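Local atomic coordinates of glucose import ATP-binding protein GlcV (Sulfolobus solfataricus, PDB entry 1OXX), a protein that hydrolyses ATP to energise glucose uptake, as the nucleotide-binding subunit of the ABC transporter complex GlcSTUV. Residues A92-A104 against I130-S142. The protein carries 1 engineered substitution. Residues are numbered along the deposited sequence; the frame is centred on the assembly and turned at random.
Sequences ALYPNLTAFENIA and IHHVLNHFPRELS
Ala99 and Phe100, in the first turn of helix 99-104, give their backbone N-H groups to carbonyls of the loop that runs into the ABC signature (LSGAQ) motif, which starts at Leu141. This joins two parts of the helical subdomain of the ABC-ATPase. Ala99 N donates to His136 O at 2.8 Å. Phe100 N reaches Leu134 O at 2.9 Å. The loop thus takes up N-H groups at the helix start. Thr98 and Glu101 cap the same end as a capping box: Glu101 N donates to Thr98 OG1, and Thr98 N to Glu101 OE1.

Apolar packing lies beside these bonds. Ile103 CD1 lies 3.9 Å from Leu134 CD2, the two side chains crossing at about a right angle, and also meets Ile130 CD1. Leu134 CD1 lies at the edge of the Phe100 ring. Helices 114-127 and 143-155 also touch Ile103.

Pro138 packs against the turn Tyr94-Leu97. Its CG lies 3.5 Å from Tyr94 O, and its CD is 3.1 Å from Leu97 O. Pro138 CG also makes an apolar contact with Leu93 CB. Asn102 braces this turn, accepting from Tyr94 N at OD1 and donating from ND2 to Tyr94 O in its own amide plane.

With CG anti to its carbonyl carbon (chi1 -72°), Phe137 lays its ring alongside Asn96, amide and ring planes 30° apart. Asn96 OD1 is 3.7 Å from Phe137 CE2. Leu97 O sits at the ring edge, near its plane, 3.6 Å from Phe137 CD2. One water accepts from Arg139 N and donates to Pro95 O.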
ATOM      1  N   ALA A  92     -17.305   3.584  10.070  1.00 13.11           N
ATOM      2  CA  ALA A  92     -18.206   2.453   9.908  1.00 10.06           C
ATOM      3  C   ALA A  92     -19.602   2.863   9.456  1.00 10.26           C
ATOM      4  O   ALA A  92     -19.953   4.034   9.405  1.00 10.81           O
ATOM      5  CB  ALA A  92     -18.292   1.686  11.207  1.00 21.35           C
ATOM      6  N   LEU A  93     -20.397   1.868   9.108  1.00 12.45           N
ATOM      7  CA  LEU A  93     -21.791   2.135   8.806  1.00  9.00           C
ATOM      8  C   LEU A  93     -22.525   2.383  10.125  1.00 10.46           C
ATOM      9  O   LEU A  93     -22.114   1.885  11.170  1.00 11.94           O
ATOM     10  CB  LEU A  93     -22.419   0.944   8.078  1.00  8.83           C
ATOM     11  CG  LEU A  93     -21.790   0.558   6.743  1.00 13.37           C
ATOM     12  CD1 LEU A  93     -22.437  -0.706   6.201  1.00 10.87           C
ATOM     13  CD2 LEU A  93     -21.941   1.704   5.763  1.00 14.63           C
ATOM     14  N   TYR A  94     -23.602   3.165  10.100  1.00  6.75           N
ATOM     15  CA  TYR A  94     -24.390   3.399  11.301  1.00  9.51           C
ATOM     16  C   TYR A  94     -25.207   2.142  11.540  1.00  6.82           C
ATOM     17  O   TYR A  94     -26.004   1.750  10.687  1.00  8.81           O
ATOM     18  CB  TYR A  94     -25.332   4.585  11.119  1.00 13.65           C
ATOM     19  CG  TYR A  94     -24.670   5.934  11.232  1.00 23.92           C
ATOM     20  CD1 TYR A  94     -24.274   6.623  10.100  1.00 23.18           C
ATOM     21  CD2 TYR A  94     -24.447   6.517  12.473  1.00 35.47           C
ATOM     22  CE1 TYR A  94     -23.673   7.872  10.197  1.00 29.34           C
ATOM     23  CE2 TYR A  94     -23.846   7.760  12.583  1.00 26.49           C
ATOM     24  CZ  TYR A  94     -23.467   8.435  11.443  1.00 26.15           C
ATOM     25  OH  TYR A  94     -22.867   9.672  11.552  1.00 24.53           O
ATOM     26  N   PRO A  95     -25.009   1.499  12.679  1.00  4.98           N
ATOM     27  CA  PRO A  95     -25.632   0.203  12.937  1.00  6.95           C
ATOM     28  C   PRO A  95     -27.152   0.225  12.994  1.00  7.46           C
ATOM     29  O   PRO A  95     -27.759  -0.814  12.712  1.00  5.01           O
ATOM     30  CB  PRO A  95     -25.028  -0.204  14.289  1.00  9.18           C
ATOM     31  CG  PRO A  95     -24.634   1.100  14.909  1.00 12.24           C
ATOM     32  CD  PRO A  95     -24.132   1.927  13.792  1.00  6.34           C
ATOM     33  N   ASN A  96     -27.756   1.348  13.381  1.00  3.81           N
ATOM     34  CA  ASN A  96     -29.206   1.428  13.480  1.00  5.93           C
ATOM     35  C   ASN A  96     -29.871   2.212  12.357  1.00  9.22           C
ATOM     36  O   ASN A  96     -30.984   2.734  12.507  1.00  9.40           O
ATOM     37  CB  ASN A  96     -29.640   1.993  14.820  1.00  6.12           C
ATOM     38  CG  ASN A  96     -31.058   1.616  15.148  1.00 11.71           C
ATOM     39  OD1 ASN A  96     -31.552   0.576  14.685  1.00  9.96           O
ATOM     40  ND2 ASN A  96     -31.739   2.450  15.932  1.00  8.54           N
ATOM     41  N   LEU A  97     -29.179   2.290  11.233  1.00  6.13           N
ATOM     42  CA  LEU A  97     -29.763   2.831  10.008  1.00  5.41           C
ATOM     43  C   LEU A  97     -29.729   1.680   9.002  1.00  4.35           C
ATOM     44  O   LEU A  97     -28.773   0.899   8.975  1.00  4.57           O
ATOM     45  CB  LEU A  97     -28.970   4.034   9.475  1.00  6.00           C
ATOM     46  CG  LEU A  97     -29.079   5.387  10.199  1.00  9.47           C
ATOM     47  CD1 LEU A  97     -28.363   6.458   9.383  1.00  9.30           C
ATOM     48  CD2 LEU A  97     -30.524   5.776  10.497  1.00 19.61           C
ATOM     49  N   THR A  98     -30.761   1.554   8.176  1.00  4.06           N
ATOM     50  CA  THR A  98     -30.730   0.524   7.165  1.00  3.85           C
ATOM     51  C   THR A  98     -29.675   0.885   6.127  1.00  2.95           C
ATOM     52  O   THR A  98     -29.122   1.992   6.131  1.00  4.31           O
ATOM     53  CB  THR A  98     -32.064   0.411   6.439  1.00  3.52           C
ATOM     54  OG1 THR A  98     -32.369   1.679   5.823  1.00  5.23           O
ATOM     55  CG2 THR A  98     -33.205   0.124   7.393  1.00  5.45           C
ATOM     56  N   ALA A  99     -29.405  -0.022   5.204  1.00  2.14           N
ATOM     57  CA  ALA A  99     -28.473   0.277   4.130  1.00  3.37           C
ATOM     58  C   ALA A  99     -28.947   1.527   3.371  1.00  3.06           C
ATOM     59  O   ALA A  99     -28.151   2.409   3.067  1.00  4.43           O
ATOM     60  CB  ALA A  99     -28.324  -0.929   3.211  1.00  4.06           C
ATOM     61  N   PHE A 100     -30.237   1.613   3.054  1.00  3.18           N
ATOM     62  CA  PHE A 100     -30.769   2.781   2.366  1.00  5.01           C
ATOM     63  C   PHE A 100     -30.466   4.040   3.163  1.00  4.52           C
ATOM     64  O   PHE A 100     -30.014   5.018   2.626  1.00  4.16           O
ATOM     65  CB  PHE A 100     -32.298   2.681   2.196  1.00  5.35           C
ATOM     66  CG  PHE A 100     -32.917   3.871   1.502  1.00  4.99           C
ATOM     67  CD1 PHE A 100     -33.063   3.890   0.145  1.00  5.92           C
ATOM     68  CD2 PHE A 100     -33.274   4.996   2.210  1.00  4.85           C
ATOM     69  CE1 PHE A 100     -33.612   4.983  -0.495  1.00  9.89           C
ATOM     70  CE2 PHE A 100     -33.820   6.085   1.574  1.00  4.91           C
ATOM     71  CZ  PHE A 100     -33.981   6.078   0.219  1.00  7.69           C
ATOM     72  N   GLU A 101     -30.778   4.018   4.451  1.00  4.25           N
ATOM     73  CA  GLU A 101     -30.593   5.168   5.299  1.00  5.94           C
ATOM     74  C   GLU A 101     -29.126   5.556   5.401  1.00  3.01           C
ATOM     75  O   GLU A 101     -28.771   6.747   5.455  1.00  6.96           O
ATOM     76  CB  GLU A 101     -31.171   4.860   6.686  1.00  5.39           C
ATOM     77  CG  GLU A 101     -32.689   4.792   6.723  1.00  7.49           C
ATOM     78  CD  GLU A 101     -33.250   4.466   8.098  1.00 10.18           C
ATOM     79  OE1 GLU A 101     -32.821   3.479   8.730  1.00  6.72           O
ATOM     80  OE2 GLU A 101     -34.157   5.214   8.549  1.00 19.19           O
ATOM     81  N   ASN A 102     -28.244   4.557   5.416  1.00  3.55           N
ATOM     82  CA  ASN A 102     -26.815   4.826   5.463  1.00  5.35           C
ATOM     83  C   ASN A 102     -26.351   5.530   4.191  1.00  4.14           C
ATOM     84  O   ASN A 102     -25.548   6.457   4.245  1.00  5.88           O
ATOM     85  CB  ASN A 102     -26.027   3.528   5.642  1.00  3.73           C
ATOM     86  CG  ASN A 102     -25.711   3.243   7.083  1.00  7.73           C
ATOM     87  OD1 ASN A 102     -24.786   3.840   7.657  1.00 12.15           O
ATOM     88  ND2 ASN A 102     -26.470   2.335   7.696  1.00  4.38           N
ATOM     89  N   ILE A 103     -26.839   5.079   3.041  1.00  5.10           N
ATOM     90  CA  ILE A 103     -26.445   5.657   1.767  1.00  3.93           C
ATOM     91  C   ILE A 103     -27.062   7.045   1.566  1.00  7.36           C
ATOM     92  O   ILE A 103     -26.435   7.934   0.978  1.00  7.84           O
ATOM     93  CB  ILE A 103     -26.795   4.707   0.624  1.00  5.86           C
ATOM     94  CG1 ILE A 103     -26.061   3.370   0.792  1.00  6.05           C
ATOM     95  CG2 ILE A 103     -26.461   5.338  -0.730  1.00  4.99           C
ATOM     96  CD1 ILE A 103     -26.574   2.254  -0.159  1.00  7.52           C
ATOM     97  N   ALA A 104     -28.264   7.247   2.083  1.00  5.25           N
ATOM     98  CA  ALA A 104     -28.954   8.523   1.942  1.00  5.02           C
ATOM     99  C   ALA A 104     -28.404   9.601   2.858  1.00  6.11           C
ATOM    100  O   ALA A 104     -28.581  10.799   2.605  1.00  8.69           O
ATOM    101  CB  ALA A 104     -30.406   8.344   2.234  1.00  7.07           C
ATOM    102  N   ILE A 130     -26.397  -3.821  -4.675  1.00  4.94           N
ATOM    103  CA  ILE A 130     -26.934  -3.967  -3.315  1.00  3.99           C
ATOM    104  C   ILE A 130     -28.343  -3.415  -3.205  1.00  5.48           C
ATOM    105  O   ILE A 130     -28.854  -3.199  -2.110  1.00  5.20           O
ATOM    106  CB  ILE A 130     -26.041  -3.299  -2.241  1.00  5.77           C
ATOM    107  CG1 ILE A 130     -25.605  -1.905  -2.693  1.00 10.27           C
ATOM    108  CG2 ILE A 130     -24.855  -4.203  -1.936  1.00  9.43           C
ATOM    109  CD1 ILE A 130     -24.945  -1.059  -1.635  1.00 12.83           C
ATOM    110  N   HIS A 131     -28.975  -3.202  -4.353  1.00  4.51           N
ATOM    111  CA  HIS A 131     -30.330  -2.671  -4.373  1.00  4.70           C
ATOM    112  C   HIS A 131     -31.299  -3.584  -3.611  1.00  4.65           C
ATOM    113  O   HIS A 131     -32.235  -3.114  -2.962  1.00  7.62           O
ATOM    114  CB  HIS A 131     -30.776  -2.482  -5.831  1.00  5.35           C
ATOM    115  CG  HIS A 131     -32.093  -1.808  -5.981  1.00  7.72           C
ATOM    116  ND1 HIS A 131     -33.270  -2.511  -6.038  1.00  9.91           N
ATOM    117  CD2 HIS A 131     -32.429  -0.498  -6.060  1.00  5.37           C
ATOM    118  CE1 HIS A 131     -34.277  -1.669  -6.170  1.00  8.48           C
ATOM    119  NE2 HIS A 131     -33.795  -0.437  -6.185  1.00  9.65           N
ATOM    120  N   HIS A 132     -31.048  -4.887  -3.679  1.00  4.62           N
ATOM    121  CA  HIS A 132     -31.937  -5.880  -3.091  1.00  5.30           C
ATOM    122  C   HIS A 132     -31.792  -6.056  -1.586  1.00  9.20           C
ATOM    123  O   HIS A 132     -32.569  -6.787  -0.970  1.00  9.74           O
ATOM    124  CB  HIS A 132     -31.757  -7.235  -3.772  1.00  6.79           C
ATOM    125  CG  HIS A 132     -30.353  -7.757  -3.732  1.00  4.94           C
ATOM    126  ND1 HIS A 132     -29.313  -7.147  -4.400  1.00  4.58           N
ATOM    127  CD2 HIS A 132     -29.818  -8.847  -3.127  1.00  4.98           C
ATOM    128  CE1 HIS A 132     -28.199  -7.835  -4.204  1.00  9.91           C
ATOM    129  NE2 HIS A 132     -28.480  -8.869  -3.427  1.00  6.94           N
ATOM    130  N   VAL A 133     -30.806  -5.390  -0.982  1.00  6.01           N
ATOM    131  CA  VAL A 133     -30.656  -5.462   0.471  1.00  6.59           C
ATOM    132  C   VAL A 133     -30.756  -4.075   1.139  1.00  2.95           C
ATOM    133  O   VAL A 133     -30.295  -3.873   2.261  1.00  5.24           O
ATOM    134  CB  VAL A 133     -29.341  -6.162   0.867  1.00  4.85           C
ATOM    135  CG1 VAL A 133     -29.370  -7.641   0.447  1.00  7.47           C
ATOM    136  CG2 VAL A 133     -28.143  -5.500   0.247  1.00  6.24           C
ATOM    137  N   LEU A 134     -31.344  -3.108   0.449  1.00  4.12           N
ATOM    138  CA  LEU A 134     -31.461  -1.757   1.000  1.00  3.17           C
ATOM    139  C   LEU A 134     -32.207  -1.681   2.318  1.00  4.64           C
ATOM    140  O   LEU A 134     -31.947  -0.766   3.098  1.00  5.22           O
ATOM    141  CB  LEU A 134     -32.089  -0.799  -0.022  1.00  5.37           C
ATOM    142  CG  LEU A 134     -31.178  -0.360  -1.166  1.00  7.28           C
ATOM    143  CD1 LEU A 134     -31.939   0.323  -2.300  1.00  7.02           C
ATOM    144  CD2 LEU A 134     -30.079   0.551  -0.651  1.00  9.17           C
ATOM    145  N   ASN A 135     -33.139  -2.598   2.581  1.00  4.34           N
ATOM    146  CA  ASN A 135     -33.872  -2.560   3.836  1.00  5.40           C
ATOM    147  C   ASN A 135     -33.169  -3.228   5.006  1.00  6.22           C
ATOM    148  O   ASN A 135     -33.629  -3.135   6.137  1.00  6.58           O
ATOM    149  CB  ASN A 135     -35.255  -3.176   3.646  1.00  9.33           C
ATOM    150  CG  ASN A 135     -36.191  -2.256   2.915  1.00 18.64           C
ATOM    151  OD1 ASN A 135     -37.307  -2.639   2.563  1.00 57.11           O
ATOM    152  ND2 ASN A 135     -35.753  -1.024   2.692  1.00 26.10           N
ATOM    153  N   HIS A 136     -32.036  -3.868   4.758  1.00  2.69           N
ATOM    154  CA  HIS A 136     -31.306  -4.549   5.821  1.00  4.13           C
ATOM    155  C   HIS A 136     -30.483  -3.591   6.681  1.00  4.76           C
ATOM    156  O   HIS A 136     -29.943  -2.601   6.186  1.00  4.42           O
ATOM    157  CB  HIS A 136     -30.315  -5.556   5.241  1.00  5.50           C
ATOM    158  CG  HIS A 136     -30.943  -6.750   4.596  1.00  9.25           C
ATOM    159  ND1 HIS A 136     -30.338  -7.989   4.572  1.00 16.18           N
ATOM    160  CD2 HIS A 136     -32.106  -6.888   3.916  1.00 11.53           C
ATOM    161  CE1 HIS A 136     -31.117  -8.845   3.933  1.00 10.15           C
ATOM    162  NE2 HIS A 136     -32.194  -8.201   3.521  1.00 17.42           N
ATOM    163  N   PHE A 137     -30.373  -3.908   7.965  1.00  3.91           N
ATOM    164  CA  PHE A 137     -29.415  -3.213   8.816  1.00  3.47           C
ATOM    165  C   PHE A 137     -28.048  -3.811   8.495  1.00  4.02           C
ATOM    166  O   PHE A 137     -27.942  -4.952   8.021  1.00  5.03           O
ATOM    167  CB  PHE A 137     -29.708  -3.423  10.304  1.00  2.66           C
ATOM    168  CG  PHE A 137     -30.919  -2.689  10.793  1.00  3.11           C
ATOM    169  CD1 PHE A 137     -32.034  -3.368  11.208  1.00  6.51           C
ATOM    170  CD2 PHE A 137     -30.952  -1.308  10.807  1.00  5.02           C
ATOM    171  CE1 PHE A 137     -33.153  -2.691  11.657  1.00  8.42           C
ATOM    172  CE2 PHE A 137     -32.065  -0.624  11.242  1.00  6.55           C
ATOM    173  CZ  PHE A 137     -33.166  -1.317  11.678  1.00  6.48           C
ATOM    174  N   PRO A 138     -26.984  -3.066   8.731  1.00  3.23           N
ATOM    175  CA  PRO A 138     -25.640  -3.572   8.439  1.00  4.10           C
ATOM    176  C   PRO A 138     -25.304  -4.960   9.007  1.00  4.37           C
ATOM    177  O   PRO A 138     -24.610  -5.740   8.357  1.00  5.66           O
ATOM    178  CB  PRO A 138     -24.736  -2.501   9.062  1.00  4.71           C
ATOM    179  CG  PRO A 138     -25.523  -1.240   8.840  1.00  5.31           C
ATOM    180  CD  PRO A 138     -26.955  -1.652   9.157  1.00  4.92           C
ATOM    181  N   ARG A 139     -25.786  -5.268  10.200  1.00  5.28           N
ATOM    182  CA  ARG A 139     -25.476  -6.543  10.823  1.00  3.64           C
ATOM    183  C   ARG A 139     -25.979  -7.720   9.988  1.00  3.03           C
ATOM    184  O   ARG A 139     -25.410  -8.807  10.047  1.00  5.86           O
ATOM    185  CB  ARG A 139     -26.089  -6.611  12.216  1.00  4.75           C
ATOM    186  CG  ARG A 139     -25.694  -7.854  13.015  1.00  6.95           C
ATOM    187  CD  ARG A 139     -26.246  -7.863  14.409  1.00  5.88           C
ATOM    188  NE  ARG A 139     -27.701  -7.918  14.400  1.00  5.49           N
ATOM    189  CZ  ARG A 139     -28.434  -7.917  15.501  1.00  7.34           C
ATOM    190  NH1 ARG A 139     -27.835  -7.865  16.688  1.00  8.77           N
ATOM    191  NH2 ARG A 139     -29.757  -7.974  15.424  1.00  8.57           N
ATOM    192  N   GLU A 140     -27.057  -7.497   9.244  1.00  3.60           N
ATOM    193  CA  GLU A 140     -27.654  -8.558   8.438  1.00  4.38           C
ATOM    194  C   GLU A 140     -27.087  -8.587   7.023  1.00  5.63           C
ATOM    195  O   GLU A 140     -27.570  -9.339   6.167  1.00 10.91           O
ATOM    196  CB  GLU A 140     -29.180  -8.448   8.411  1.00  5.74           C
ATOM    197  CG  GLU A 140     -29.852  -8.923   9.692  1.00  4.09           C
ATOM    198  CD  GLU A 140     -29.586  -8.028  10.883  1.00  8.73           C
ATOM    199  OE1 GLU A 140     -28.976  -8.502  11.868  1.00  6.93           O
ATOM    200  OE2 GLU A 140     -30.005  -6.860  10.859  1.00  8.17           O
ATOM    201  N   LEU A 141     -26.085  -7.766   6.775  1.00  4.74           N
ATOM    202  CA  LEU A 141     -25.401  -7.793   5.486  1.00  5.64           C
ATOM    203  C   LEU A 141     -24.141  -8.648   5.564  1.00  6.32           C
ATOM    204  O   LEU A 141     -23.513  -8.752   6.620  1.00  6.06           O
ATOM    205  CB  LEU A 141     -24.979  -6.386   5.083  1.00  3.87           C
ATOM    206  CG  LEU A 141     -26.068  -5.353   4.840  1.00  3.67           C
ATOM    207  CD1 LEU A 141     -25.464  -4.010   4.506  1.00  8.77           C
ATOM    208  CD2 LEU A 141     -27.010  -5.813   3.752  1.00  7.85           C
ATOM    209  N   SER A 142     -23.753  -9.248   4.442  1.00  4.80           N
ATOM    210  CA  SER A 142     -22.480  -9.952   4.371  1.00  6.57           C
ATOM    211  C   SER A 142     -21.349  -8.926   4.388  1.00  9.13           C
ATOM    212  O   SER A 142     -21.582  -7.738   4.196  1.00  6.95           O
ATOM    213  CB  SER A 142     -22.384 -10.739   3.067  1.00  7.59           C
ATOM    214  OG  SER A 142     -22.288  -9.861   1.957  1.00  7.68           O
TER
HETATM  215  O   HOH W   1     -26.626  -3.259  12.353  1.00 13.84           O